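Local coordinates for CG5036 (PDB 4IGU), which binds G-protein alpha subunits through its RGS domain, the part described here, probably acting as a GTPase activator and a GDP-dissociation inhibitor, at residues 60-65 and 108-113. Residues are numbered along the deposited sequence; the frame is centred on the assembly and turned at random.
Sequences DLKKEN and TTHTFD. With NA (sodium ion), chain F.
The ammonium group of Lys-62 meets one acceptor in the loop before helix 113-132 and one on the helix's first residue, a compact example of how one lysine can join the end region of one helix to the start of another. Its NZ makes a salt bridge to Asp-113 OD1 at 2.6 Å, on the syn lone pair, and a weak hydrogen bond to Thr-109 O at 3.4 Å. The lysine runs out extended and bends only at its last torsion (chi4 -67°), which brings NZ up to the carboxylate. The other oxygen of that carboxylate, Asp-113 OD2, takes a nearly straight 2.6 Å bond from His-110 ND1; OD2 lies close to the imidazole plane, while ND1 meets it on its syn side, 25° out of the carboxylate plane, so each oxygen has its own donor. Replacing Asp-113 by an alanine would probably leave the Lys-62 ammonium without its salt-bridge partner and the His-110 ring free to turn.

Beside this polar cluster, Leu-61 brings CD2 to the edge of the Phe-112 ring, 3.7 Å from CD2 of the phenylalanine, while Thr-111 CG2 sits over a face of the same ring; Ile-77 of helix 67-81 adds to this apolar core. At the other end, the methyl CG2 of Thr-109 packs 3.3 Å from Glu-64 O. That carbonyl also binds the sodium ion, at 2.9 Å, and one of the ion's waters accepts a bond from Thr-109 N.

Within the RGS helical bundle, the end of helix 50-61 is thus joined to the start of helix 113-132 by charge, apolar packing and a water-mediated sodium bridge; the carboxylate probably balances the Lys-62 charge, while a neutral His-110 protonated at ND1 would suffice for its bond.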
loop_
_atom_site.group_PDB
_atom_site.type_symbol
_atom_site.label_atom_id
_atom_site.label_comp_id
_atom_site.label_asym_id
_atom_site.label_seq_id
_atom_site.Cartn_x
_atom_site.Cartn_y
_atom_site.Cartn_z
ATOM N N ASP A 60 1.459 2.258 9.812
ATOM C CA ASP A 60 1.115 1.856 11.165
ATOM C C ASP A 60 2.329 1.979 12.091
ATOM O O ASP A 60 2.203 2.413 13.243
ATOM C CB ASP A 60 0.589 0.427 11.150
ATOM C CG ASP A 60 0.274 -0.080 12.524
ATOM O OD1 ASP A 60 -0.825 0.242 13.025
ATOM O OD2 ASP A 60 1.128 -0.791 13.104
ATOM N N LEU A 61 3.507 1.606 11.583
ATOM C CA LEU A 61 4.732 1.682 12.371
ATOM C C LEU A 61 4.973 3.114 12.838
ATOM O O LEU A 61 5.469 3.341 13.950
ATOM C CB LEU A 61 5.936 1.185 11.565
ATOM C CG LEU A 61 7.300 1.274 12.264
ATOM C CD1 LEU A 61 7.398 0.271 13.425
ATOM C CD2 LEU A 61 8.476 1.092 11.277
ATOM N N LYS A 62 4.586 4.082 12.011
ATOM C CA LYS A 62 4.869 5.485 12.323
ATOM C C LYS A 62 4.130 5.972 13.561
ATOM O O LYS A 62 4.522 6.967 14.186
ATOM C CB LYS A 62 4.609 6.385 11.107
ATOM C CG LYS A 62 5.652 6.188 9.993
ATOM C CD LYS A 62 5.347 6.984 8.735
ATOM C CE LYS A 62 6.413 6.747 7.659
ATOM N NZ LYS A 62 7.749 7.308 8.059
ATOM N N LYS A 63 3.075 5.251 13.928
ATOM C CA LYS A 63 2.278 5.621 15.080
ATOM C C LYS A 63 2.970 5.234 16.374
ATOM O O LYS A 63 2.694 5.822 17.419
ATOM C CB LYS A 63 0.893 4.980 14.999
ATOM C CG LYS A 63 0.079 5.465 13.802
ATOM C CD LYS A 63 -1.095 4.546 13.516
ATOM C CE LYS A 63 -2.032 4.456 14.704
ATOM N NZ LYS A 63 -3.214 3.569 14.411
ATOM N N GLU A 64 3.897 4.276 16.298
ATOM C CA GLU A 64 4.566 3.769 17.502
ATOM C C GLU A 64 5.589 4.747 18.119
ATOM O O GLU A 64 6.521 5.180 17.457
ATOM C CB GLU A 64 5.233 2.424 17.206
ATOM C CG GLU A 64 5.812 1.759 18.435
ATOM C CD GLU A 64 4.781 1.614 19.540
ATOM O OE1 GLU A 64 3.792 0.889 19.312
ATOM O OE2 GLU A 64 4.959 2.225 20.629
ATOM N N ASN A 65 5.432 5.060 19.402
ATOM C CA ASN A 65 6.358 5.972 20.076
ATOM C C ASN A 65 7.479 5.290 20.870
ATOM O O ASN A 65 8.525 5.885 21.101
ATOM C CB ASN A 65 5.584 6.886 21.035
ATOM C CG ASN A 65 4.618 7.790 20.330
ATOM O OD1 ASN A 65 4.792 8.110 19.148
ATOM N ND2 ASN A 65 3.588 8.237 21.057
ATOM N N THR A 108 13.986 2.989 13.807
ATOM C CA THR A 108 13.158 4.142 14.124
ATOM C C THR A 108 11.879 4.076 13.266
ATOM O O THR A 108 11.742 3.208 12.398
ATOM C CB THR A 108 13.884 5.473 13.832
ATOM O OG1 THR A 108 13.999 5.657 12.415
ATOM C CG2 THR A 108 15.276 5.515 14.475
ATOM N N THR A 109 10.948 4.999 13.494
ATOM C CA THR A 109 9.718 5.045 12.711
ATOM C C THR A 109 9.967 5.408 11.252
ATOM O O THR A 109 9.065 5.304 10.419
ATOM C CB THR A 109 8.725 6.070 13.281
ATOM O OG1 THR A 109 9.403 7.322 13.502
ATOM C CG2 THR A 109 8.133 5.560 14.588
ATOM N N HIS A 110 11.182 5.847 10.945
ATOM C CA HIS A 110 11.523 6.218 9.579
ATOM C C HIS A 110 12.484 5.238 8.926
ATOM O O HIS A 110 13.002 5.518 7.835
ATOM C CB HIS A 110 12.109 7.639 9.544
ATOM C CG HIS A 110 11.120 8.702 9.899
ATOM N ND1 HIS A 110 10.260 9.256 8.975
ATOM C CD2 HIS A 110 10.852 9.315 11.078
ATOM C CE1 HIS A 110 9.506 10.166 9.567
ATOM N NE2 HIS A 110 9.842 10.217 10.844
ATOM N N THR A 111 12.708 4.096 9.575
ATOM C CA THR A 111 13.588 3.049 9.035
ATOM C C THR A 111 13.273 2.673 7.585
ATOM O O THR A 111 14.182 2.520 6.752
ATOM C CB THR A 111 13.555 1.795 9.949
ATOM O OG1 THR A 111 14.318 2.076 11.132
ATOM C CG2 THR A 111 14.145 0.575 9.261
ATOM N N PHE A 112 11.986 2.549 7.265
ATOM C CA PHE A 112 11.602 2.098 5.921
ATOM C C PHE A 112 11.228 3.205 4.936
ATOM O O PHE A 112 10.735 2.905 3.838
ATOM C CB PHE A 112 10.431 1.116 6.016
ATOM C CG PHE A 112 10.707 -0.065 6.902
ATOM C CD1 PHE A 112 11.428 -1.144 6.423
ATOM C CD2 PHE A 112 10.266 -0.087 8.217
ATOM C CE1 PHE A 112 11.693 -2.243 7.238
ATOM C CE2 PHE A 112 10.532 -1.185 9.042
ATOM C CZ PHE A 112 11.244 -2.252 8.552
ATOM N N ASP A 113 11.436 4.466 5.303
ATOM C CA ASP A 113 10.999 5.558 4.429
ATOM C C ASP A 113 11.378 5.403 2.950
ATOM O O ASP A 113 10.523 5.543 2.076
ATOM C CB ASP A 113 11.446 6.912 4.973
ATOM C CG ASP A 113 10.575 7.374 6.106
ATOM O OD1 ASP A 113 9.770 6.544 6.570
ATOM O OD2 ASP A 113 10.693 8.546 6.532
HETATM NA NA NA F . 9.013 6.560 17.637
HETATM O O HOH W 1 10.169 7.124 19.645
HETATM O O HOH W 2 11.528 6.145 16.515
#